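Tryptophanyl-tRNA synthetase (Thermus thermophilus, PDB 2EL7) probably catalyses the ATP-dependent attachment of L-tryptophan to tRNA(Trp), working as a homodimer of class I aminoacyl-tRNA synthetase subunits. Local coordinates at residues 41-46 against 82-87; 157-162 against 173-178; 215-220 against 269-274. All blocks are in the same frame, centred on the assembly; numbering follows the deposited sequence.

Overall arrangement
The three contacts follow one another along the chain without touching. Interaction 1 lies in the core and is rich in polar bonds: it ties the ends of parallel strands 37-41 and 80-83 together beside the probable tryptophan site and the dimer partner. Interaction 2, centred about 20 Å from the centre of interaction 1, is partly buried and joins helix 153-169 to the chain entering strand 177-179 through small apolar groups, one arginine and a water. Interaction 3, buried though far from the chain's centre, lies on the opposite side of that centre from both, about 38 Å from interaction 1 between centres, and joins helices 210-218 and 267-294 by aliphatic packing and a lysine at a helix end.

Interaction 1: 41-46 against 82-87; sequences IVDYHA and FVQSHV
The carboxyl ends of parallel strands 37-41 and 80-83 in the nucleotide-binding (HUP) core meet here, with I41 bridged to V83. I41 N gives a nearly straight bond of 2.9 Å to F82 O, and Q84 N returns one of 2.9 Å to I41 O. That carbonyl also takes the NH of D43, the two donors lying on opposite faces of its plane, and the second closes an inverse gamma turn at V42.

Past the strands, D43 grips the start of the 3-10 turn 84-86 with both carboxylate oxygens. OD1 of D43 accepts from S85 OG at 2.6 Å and OD2 of D43 from S85 N at 3.1 Å, each through its syn lone pair. A chi1 of 57° sets the carboxylate of D43 between its own N and carbonyl carbon, facing this turn. CB of S85 then lies over one face of the Y44 ring, 4.0 Å from the centroid, in a CH-pi contact. Q84 stretches its extended chain past CB of Y44 and brings its amide against V42 and, beyond the segments, D136, predicted to bind L-tryptophan. W95 of the second subunit meets the Y44 ring edge-to-face.

With one O-H and one N-H, both from S85, on a buried carboxylate, the negative charge of D43 is probably stabilised and its rotation fixed.

Interaction 2: 157-162 against 173-178; sequences LTREIA and FPEPQA
R159 and the carbonyl of P176 make the direct polar link between helix 153-169 and the chain that leads into strand 177-179. NH2 of R159 donates to P176 O at 3.2 Å, with an N-H...O angle of 164°. The oxygen sits at the edge of the guanidinium, close to its plane, and the donor meets a lone pair in the carbonyl plane. A bend at chi3 (-68°) turns the head group back so that this becomes possible while CG and CD also run beside the same oxygen. A water extends the link, accepting from R159 NH2 at 2.9 Å and from A178 N at 3.1 Å.

The apolar contacts come from T158, A162 and the aliphatic part of R159. CG2 of T158 meets CG of P176 at 3.5 Å, the two side chains crossing at about a right angle, while T158 OG1 turns back to the carbonyl of H154. One turn on, CB of A162 packs on CB of F173 at 4.1 Å and also lies against the carbonyl of P174. The aliphatic part of R159 crosses CB of E175.

These contacts close the second half of the beta-alpha-beta unit formed by strand 144-146, helix 153-169 and strand 177-179. Shortening R159 to an alanine is likely to deprive P176 O of its guanidinium donor, break the water link to A178 N and uncover CB of E175. The guanidinium is used on neutral acceptors, a carbonyl and a water, which probably orients the chain entering the strand, while the carboxylate of E175 is paired with R163.

Interaction 3: 215-220 against 269-274; sequences QKIQHL and VVKRIL
K271 carries its CG anti to the carbonyl carbon and stays extended from there to NZ, a straight arm that crosses from helix 267-294 to the end of helix 210-218. On the way its methylenes pass the carbonyl of I217: CE of K271 lies 3.3 Å from I217 O. At its end NZ of K271 donates to Q218 O at 2.7 Å. The ammonium approaches that oxygen from above, 47° out of the carbonyl plane, and therefore away from its lone pairs. L274 takes the other course, with CG anti to the backbone N (chi1 169°), which directs CG, and with a chi2 of 60° CD2, toward helix 210-218. There CD2 of L274 meets CG2 of I217 at 3.6 Å, the two side chains crossing obliquely, and CD1 of I217 also comes alongside it. CG2 of I217 touches the backbone of helix 267-294 as well, 3.6 Å from K271 O. L220 reaches the same leucine methyl tip to tip, its CD1 4.0 Å from CD2 of L274.

The contact joins two helices of the largely helical part of the chain that follows the predicted KMSKS region. Helix 210-218 ends here, H219 being the first residue to leave helical torsions, and the lysine is placed at that carboxyl end. A positive group so positioned would probably interact favourably with the helix dipole as well as with Q218 O. The same end is secured from within, since both N and ND1 of H219 donate to Q215 O, the side-chain bond measuring 3.0 Å from ND1 of H219 to Q215 O. Helix 239-247 adjoins the apolar side: L220 rests on its I239 and L240, K271 touches L240, and L274 packs on Y243.

Interaction 1: 41-46 against 82-87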
loop_
_atom_site.group_PDB
_atom_site.type_symbol
_atom_site.label_atom_id
_atom_site.label_comp_id
_atom_site.label_asym_id
_atom_site.label_seq_id
_atom_site.Cartn_x
_atom_site.Cartn_y
_atom_site.Cartn_z
ATOM N N ILE A 41 14.315 0.325 10.718
ATOM C CA ILE A 41 13.482 0.149 11.896
ATOM C C ILE A 41 12.059 0.054 11.320
ATOM O O ILE A 41 11.483 1.058 10.889
ATOM C CB ILE A 41 13.614 1.372 12.848
ATOM C CG1 ILE A 41 15.009 1.396 13.485
ATOM C CG2 ILE A 41 12.540 1.319 13.937
ATOM C CD1 ILE A 41 15.280 2.621 14.359
ATOM N N VAL A 42 11.482 -1.143 11.321
ATOM C CA VAL A 42 10.158 -1.319 10.720
ATOM C C VAL A 42 8.936 -0.930 11.559
ATOM O O VAL A 42 8.138 -1.783 11.936
ATOM C CB VAL A 42 9.980 -2.779 10.185
ATOM C CG1 VAL A 42 10.924 -3.013 9.029
ATOM C CG2 VAL A 42 10.251 -3.789 11.279
ATOM N N ASP A 43 8.762 0.373 11.772
ATOM C CA ASP A 43 7.660 0.875 12.579
ATOM C C ASP A 43 6.286 0.496 12.011
ATOM O O ASP A 43 5.344 0.269 12.770
ATOM C CB ASP A 43 7.797 2.400 12.778
ATOM C CG ASP A 43 7.867 3.184 11.465
ATOM O OD1 ASP A 43 7.727 4.417 11.513
ATOM O OD2 ASP A 43 8.056 2.589 10.386
ATOM N N TYR A 44 6.173 0.400 10.688
ATOM C CA TYR A 44 4.913 0.004 10.063
ATOM C C TYR A 44 4.461 -1.397 10.469
ATOM O O TYR A 44 3.288 -1.722 10.337
ATOM C CB TYR A 44 5.010 0.079 8.534
ATOM C CG TYR A 44 4.657 1.449 7.983
ATOM C CD1 TYR A 44 5.197 1.905 6.776
ATOM C CD2 TYR A 44 3.797 2.295 8.679
ATOM C CE1 TYR A 44 4.895 3.176 6.284
ATOM C CE2 TYR A 44 3.482 3.568 8.195
ATOM C CZ TYR A 44 4.033 4.002 7.002
ATOM O OH TYR A 44 3.729 5.268 6.536
ATOM N N HIS A 45 5.387 -2.217 10.971
ATOM C CA HIS A 45 5.069 -3.582 11.403
ATOM C C HIS A 45 4.233 -3.555 12.691
ATOM O O HIS A 45 3.463 -4.486 12.960
ATOM C CB HIS A 45 6.371 -4.368 11.610
ATOM C CG HIS A 45 6.189 -5.788 12.060
ATOM N ND1 HIS A 45 5.190 -6.610 11.577
ATOM C CD2 HIS A 45 6.919 -6.548 12.914
ATOM C CE1 HIS A 45 5.311 -7.811 12.114
ATOM N NE2 HIS A 45 6.354 -7.799 12.928
ATOM N N ALA A 46 4.373 -2.481 13.472
ATOM C CA ALA A 46 3.616 -2.360 14.711
ATOM C C ALA A 46 2.121 -2.218 14.423
ATOM O O ALA A 46 1.312 -2.707 15.198
ATOM C CB ALA A 46 4.105 -1.150 15.531
ATOM N N PHE A 82 17.762 3.977 9.219
ATOM C CA PHE A 82 16.592 4.807 8.990
ATOM C C PHE A 82 15.300 4.129 9.448
ATOM O O PHE A 82 15.281 2.924 9.742
ATOM C CB PHE A 82 16.513 5.154 7.508
ATOM C CG PHE A 82 16.348 3.965 6.610
ATOM C CD1 PHE A 82 15.089 3.549 6.223
ATOM C CD2 PHE A 82 17.460 3.282 6.122
ATOM C CE1 PHE A 82 14.926 2.458 5.344
ATOM C CE2 PHE A 82 17.320 2.203 5.258
ATOM C CZ PHE A 82 16.038 1.785 4.864
ATOM N N VAL A 83 14.229 4.916 9.524
ATOM C CA VAL A 83 12.921 4.424 9.947
ATOM C C VAL A 83 12.068 4.151 8.713
ATOM O O VAL A 83 11.926 5.018 7.852
ATOM C CB VAL A 83 12.182 5.463 10.819
ATOM C CG1 VAL A 83 10.759 4.970 11.121
ATOM C CG2 VAL A 83 12.953 5.705 12.100
ATOM N N GLN A 84 11.483 2.959 8.642
ATOM C CA GLN A 84 10.667 2.569 7.496
ATOM C C GLN A 84 9.724 3.676 6.993
ATOM O O GLN A 84 9.840 4.091 5.839
ATOM C CB GLN A 84 9.910 1.283 7.836
ATOM C CG GLN A 84 8.984 0.757 6.762
ATOM C CD GLN A 84 8.409 -0.627 7.114
ATOM O OE1 GLN A 84 8.412 -1.060 8.276
ATOM N NE2 GLN A 84 7.915 -1.316 6.103
ATOM N N SER A 85 8.824 4.177 7.848
ATOM C CA SER A 85 7.895 5.248 7.444
ATOM C C SER A 85 8.530 6.547 6.928
ATOM O O SER A 85 7.836 7.379 6.346
ATOM C CB SER A 85 6.904 5.592 8.585
ATOM O OG SER A 85 7.506 6.242 9.694
ATOM N N HIS A 86 9.827 6.747 7.127
ATOM C CA HIS A 86 10.464 7.965 6.623
ATOM C C HIS A 86 10.717 7.928 5.120
ATOM O O HIS A 86 10.953 8.954 4.514
ATOM C CB HIS A 86 11.754 8.266 7.392
ATOM C CG HIS A 86 11.503 8.660 8.818
ATOM N ND1 HIS A 86 12.487 9.162 9.641
ATOM C CD2 HIS A 86 10.375 8.596 9.572
ATOM C CE1 HIS A 86 11.976 9.386 10.842
ATOM N NE2 HIS A 86 10.698 9.050 10.826
ATOM N N VAL A 87 10.655 6.746 4.519
ATOM C CA VAL A 87 10.799 6.628 3.072
ATOM C C VAL A 87 9.532 5.907 2.610
ATOM O O VAL A 87 9.501 4.699 2.446
ATOM C CB VAL A 87 12.041 5.849 2.694
ATOM C CG1 VAL A 87 12.210 5.847 1.182
ATOM C CG2 VAL A 87 13.243 6.482 3.384
#

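Interaction 2: 157-162 against 173-178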
loop_
_atom_site.group_PDB
_atom_site.type_symbol
_atom_site.label_atom_id
_atom_site.label_comp_id
_atom_site.label_asym_id
_atom_site.label_seq_id
_atom_site.Cartn_x
_atom_site.Cartn_y
_atom_site.Cartn_z
ATOM N N LEU A 157 9.252 -15.329 -1.096
ATOM C CA LEU A 157 8.166 -14.614 -1.753
ATOM C C LEU A 157 8.762 -13.461 -2.533
ATOM O O LEU A 157 8.381 -13.210 -3.679
ATOM C CB LEU A 157 7.164 -14.068 -0.725
ATOM C CG LEU A 157 6.026 -13.204 -1.296
ATOM C CD1 LEU A 157 5.060 -14.090 -2.067
ATOM C CD2 LEU A 157 5.302 -12.447 -0.186
ATOM N N THR A 158 9.704 -12.759 -1.913
ATOM C CA THR A 158 10.364 -11.618 -2.534
ATOM C C THR A 158 11.064 -11.987 -3.843
ATOM O O THR A 158 10.963 -11.233 -4.832
ATOM C CB THR A 158 11.372 -10.993 -1.558
ATOM O OG1 THR A 158 10.694 -10.688 -0.332
ATOM C CG2 THR A 158 11.977 -9.696 -2.118
ATOM N N ARG A 159 11.753 -13.131 -3.880
ATOM C CA ARG A 159 12.439 -13.539 -5.114
ATOM C C ARG A 159 11.392 -13.880 -6.169
ATOM O O ARG A 159 11.539 -13.524 -7.331
ATOM C CB ARG A 159 13.368 -14.757 -4.911
ATOM C CG ARG A 159 14.561 -14.544 -3.982
ATOM C CD ARG A 159 15.588 -15.692 -4.108
ATOM N NE ARG A 159 15.068 -16.949 -3.596
ATOM C CZ ARG A 159 15.267 -17.399 -2.363
ATOM N NH1 ARG A 159 14.733 -18.559 -1.989
ATOM N NH2 ARG A 159 16.020 -16.711 -1.508
ATOM N N GLU A 160 10.332 -14.564 -5.770
ATOM C CA GLU A 160 9.288 -14.903 -6.721
ATOM C C GLU A 160 8.740 -13.635 -7.371
ATOM O O GLU A 160 8.546 -13.601 -8.578
ATOM C CB GLU A 160 8.161 -15.702 -6.033
ATOM C CG GLU A 160 8.420 -17.227 -6.015
ATOM C CD GLU A 160 7.515 -18.000 -5.050
ATOM O OE1 GLU A 160 7.793 -19.195 -4.790
ATOM O OE2 GLU A 160 6.531 -17.420 -4.546
ATOM N N ILE A 161 8.509 -12.601 -6.562
ATOM C CA ILE A 161 7.987 -11.328 -7.036
ATOM C C ILE A 161 8.995 -10.629 -7.941
ATOM O O ILE A 161 8.625 -10.005 -8.927
ATOM C CB ILE A 161 7.605 -10.387 -5.825
ATOM C CG1 ILE A 161 6.370 -10.946 -5.102
ATOM C CG2 ILE A 161 7.310 -8.970 -6.305
ATOM C CD1 ILE A 161 5.997 -10.191 -3.884
ATOM N N ALA A 162 10.274 -10.747 -7.619
ATOM C CA ALA A 162 11.287 -10.117 -8.433
ATOM C C ALA A 162 11.308 -10.767 -9.806
ATOM O O ALA A 162 11.340 -10.081 -10.837
ATOM C CB ALA A 162 12.636 -10.241 -7.771
ATOM N N PHE A 173 14.948 -5.941 -10.696
ATOM C CA PHE A 173 15.296 -6.269 -9.326
ATOM C C PHE A 173 16.158 -7.506 -9.124
ATOM O O PHE A 173 16.055 -8.479 -9.869
ATOM C CB PHE A 173 14.014 -6.480 -8.507
ATOM C CG PHE A 173 13.121 -5.277 -8.411
ATOM C CD1 PHE A 173 11.910 -5.248 -9.073
ATOM C CD2 PHE A 173 13.452 -4.216 -7.585
ATOM C CE1 PHE A 173 11.024 -4.176 -8.913
ATOM C CE2 PHE A 173 12.581 -3.142 -7.412
ATOM C CZ PHE A 173 11.360 -3.122 -8.079
ATOM N N PRO A 174 17.021 -7.481 -8.096
ATOM C CA PRO A 174 17.883 -8.630 -7.806
ATOM C C PRO A 174 16.974 -9.562 -7.057
ATOM O O PRO A 174 15.941 -9.122 -6.574
ATOM C CB PRO A 174 18.947 -8.037 -6.883
ATOM C CG PRO A 174 18.110 -7.028 -6.073
ATOM C CD PRO A 174 17.343 -6.350 -7.208
ATOM N N GLU A 175 17.342 -10.832 -6.968
ATOM C CA GLU A 175 16.577 -11.834 -6.222
ATOM C C GLU A 175 17.314 -11.942 -4.898
ATOM O O GLU A 175 18.351 -12.577 -4.812
ATOM C CB GLU A 175 16.611 -13.182 -6.944
ATOM C CG GLU A 175 15.770 -13.201 -8.215
ATOM C CD GLU A 175 15.846 -14.512 -8.964
ATOM O OE1 GLU A 175 15.580 -15.563 -8.346
ATOM O OE2 GLU A 175 16.168 -14.486 -10.173
ATOM N N PRO A 176 16.793 -11.319 -3.848
ATOM C CA PRO A 176 17.496 -11.399 -2.567
ATOM C C PRO A 176 17.682 -12.780 -1.996
ATOM O O PRO A 176 16.854 -13.667 -2.196
ATOM C CB PRO A 176 16.661 -10.503 -1.652
ATOM C CG PRO A 176 15.313 -10.598 -2.256
ATOM C CD PRO A 176 15.550 -10.543 -3.722
ATOM N N GLN A 177 18.791 -12.952 -1.288
ATOM C CA GLN A 177 19.075 -14.219 -0.647
ATOM C C GLN A 177 19.079 -14.029 0.860
ATOM O O GLN A 177 19.510 -12.985 1.358
ATOM C CB GLN A 177 20.422 -14.765 -1.116
ATOM C CG GLN A 177 20.324 -15.546 -2.414
ATOM C CD GLN A 177 21.686 -15.881 -2.989
ATOM O OE1 GLN A 177 22.592 -16.302 -2.258
ATOM N NE2 GLN A 177 21.841 -15.705 -4.307
ATOM N N ALA A 178 18.570 -15.028 1.571
ATOM C CA ALA A 178 18.525 -15.007 3.021
ATOM C C ALA A 178 19.926 -15.253 3.572
ATOM O O ALA A 178 20.701 -16.041 3.014
ATOM C CB ALA A 178 17.596 -16.079 3.522
HETATM O O HOH W 1 17.640 -17.830 0.588
#

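Interaction 3: 215-220 against 269-274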
loop_
_atom_site.group_PDB
_atom_site.type_symbol
_atom_site.label_atom_id
_atom_site.label_comp_id
_atom_site.label_asym_id
_atom_site.label_seq_id
_atom_site.Cartn_x
_atom_site.Cartn_y
_atom_site.Cartn_z
ATOM N N GLN A 215 19.556 -10.095 40.592
ATOM C CA GLN A 215 18.531 -10.972 41.131
ATOM C C GLN A 215 18.239 -12.147 40.203
ATOM O O GLN A 215 17.990 -13.253 40.674
ATOM C CB GLN A 215 17.241 -10.190 41.431
ATOM C CG GLN A 215 17.351 -9.234 42.610
ATOM C CD GLN A 215 17.766 -9.938 43.905
ATOM O OE1 GLN A 215 17.098 -10.878 44.364
ATOM N NE2 GLN A 215 18.869 -9.487 44.498
ATOM N N LYS A 216 18.279 -11.918 38.891
ATOM C CA LYS A 216 18.013 -12.996 37.940
ATOM C C LYS A 216 19.117 -14.056 37.933
ATOM O O LYS A 216 18.843 -15.247 37.798
ATOM C CB LYS A 216 17.803 -12.425 36.536
ATOM C CG LYS A 216 16.467 -11.715 36.384
ATOM C CD LYS A 216 16.304 -11.150 34.997
ATOM C CE LYS A 216 15.001 -10.389 34.838
ATOM N NZ LYS A 216 14.920 -9.742 33.489
ATOM N N ILE A 217 20.367 -13.630 38.083
ATOM C CA ILE A 217 21.485 -14.576 38.115
ATOM C C ILE A 217 21.357 -15.350 39.427
ATOM O O ILE A 217 21.548 -16.564 39.494
ATOM C CB ILE A 217 22.848 -13.834 38.120
ATOM C CG1 ILE A 217 22.919 -12.865 36.937
ATOM C CG2 ILE A 217 23.989 -14.831 38.054
ATOM C CD1 ILE A 217 22.712 -13.525 35.628
ATOM N N GLN A 218 21.029 -14.597 40.468
ATOM C CA GLN A 218 20.849 -15.111 41.812
ATOM C C GLN A 218 19.877 -16.274 41.805
ATOM O O GLN A 218 20.075 -17.255 42.525
ATOM C CB GLN A 218 20.276 -14.007 42.687
ATOM C CG GLN A 218 20.435 -14.218 44.166
ATOM C CD GLN A 218 21.860 -14.001 44.608
ATOM O OE1 GLN A 218 22.501 -13.030 44.200
ATOM N NE2 GLN A 218 22.366 -14.899 45.452
ATOM N N HIS A 219 18.830 -16.149 40.985
ATOM C CA HIS A 219 17.782 -17.157 40.881
ATOM C C HIS A 219 17.890 -18.124 39.713
ATOM O O HIS A 219 16.979 -18.923 39.504
ATOM C CB HIS A 219 16.407 -16.489 40.830
ATOM C CG HIS A 219 15.955 -15.912 42.139
ATOM N ND1 HIS A 219 16.630 -14.895 42.782
ATOM C CD2 HIS A 219 14.871 -16.185 42.905
ATOM C CE1 HIS A 219 15.980 -14.563 43.884
ATOM N NE2 HIS A 219 14.909 -15.331 43.982
ATOM N N LEU A 220 18.975 -18.065 38.943
ATOM C CA LEU A 220 19.111 -18.997 37.828
ATOM C C LEU A 220 18.936 -20.385 38.409
ATOM O O LEU A 220 19.527 -20.718 39.437
ATOM C CB LEU A 220 20.482 -18.902 37.157
ATOM C CG LEU A 220 20.849 -17.623 36.408
ATOM C CD1 LEU A 220 22.138 -17.875 35.636
ATOM C CD2 LEU A 220 19.737 -17.213 35.454
ATOM N N VAL A 269 29.700 -18.536 44.174
ATOM C CA VAL A 269 30.923 -17.998 43.621
ATOM C C VAL A 269 30.809 -17.860 42.118
ATOM O O VAL A 269 31.250 -16.875 41.547
ATOM C CB VAL A 269 32.104 -18.897 43.935
ATOM C CG1 VAL A 269 33.349 -18.320 43.318
ATOM C CG2 VAL A 269 32.262 -19.039 45.431
ATOM N N VAL A 270 30.212 -18.855 41.478
ATOM C CA VAL A 270 30.060 -18.828 40.037
ATOM C C VAL A 270 29.138 -17.700 39.586
ATOM O O VAL A 270 29.408 -17.016 38.595
ATOM C CB VAL A 270 29.512 -20.154 39.527
ATOM C CG1 VAL A 270 29.385 -20.100 38.021
ATOM C CG2 VAL A 270 30.433 -21.284 39.953
ATOM N N LYS A 271 28.058 -17.490 40.326
ATOM C CA LYS A 271 27.110 -16.444 39.983
ATOM C C LYS A 271 27.732 -15.051 39.978
ATOM O O LYS A 271 27.413 -14.227 39.119
ATOM C CB LYS A 271 25.920 -16.511 40.929
ATOM C CG LYS A 271 25.080 -17.762 40.696
ATOM C CD LYS A 271 23.940 -17.877 41.693
ATOM C CE LYS A 271 22.960 -18.959 41.274
ATOM N NZ LYS A 271 21.953 -19.227 42.321
ATOM N N ARG A 272 28.627 -14.796 40.926
ATOM C CA ARG A 272 29.311 -13.510 41.016
ATOM C C ARG A 272 30.346 -13.400 39.898
ATOM O O ARG A 272 30.582 -12.304 39.377
ATOM C CB ARG A 272 30.020 -13.364 42.365
ATOM C CG ARG A 272 29.133 -13.520 43.588
ATOM C CD ARG A 272 28.788 -12.185 44.246
ATOM N NE ARG A 272 29.973 -11.368 44.522
ATOM C CZ ARG A 272 30.039 -10.413 45.454
ATOM N NH1 ARG A 272 28.988 -10.145 46.226
ATOM N NH2 ARG A 272 31.154 -9.708 45.598
ATOM N N ILE A 273 30.986 -14.514 39.536
ATOM C CA ILE A 273 31.974 -14.456 38.458
ATOM C C ILE A 273 31.189 -14.153 37.182
ATOM O O ILE A 273 31.637 -13.369 36.343
ATOM C CB ILE A 273 32.715 -15.781 38.235
ATOM C CG1 ILE A 273 33.475 -16.206 39.495
ATOM C CG2 ILE A 273 33.677 -15.620 37.069
ATOM C CD1 ILE A 273 34.831 -15.550 39.659
ATOM N N LEU A 274 30.022 -14.788 37.045
ATOM C CA LEU A 274 29.160 -14.572 35.888
ATOM C C LEU A 274 28.701 -13.106 35.825
ATOM O O LEU A 274 28.834 -12.444 34.801
ATOM C CB LEU A 274 27.930 -15.476 35.962
ATOM C CG LEU A 274 26.836 -15.147 34.935
ATOM C CD1 LEU A 274 27.394 -15.273 33.500
ATOM C CD2 LEU A 274 25.654 -16.070 35.145
#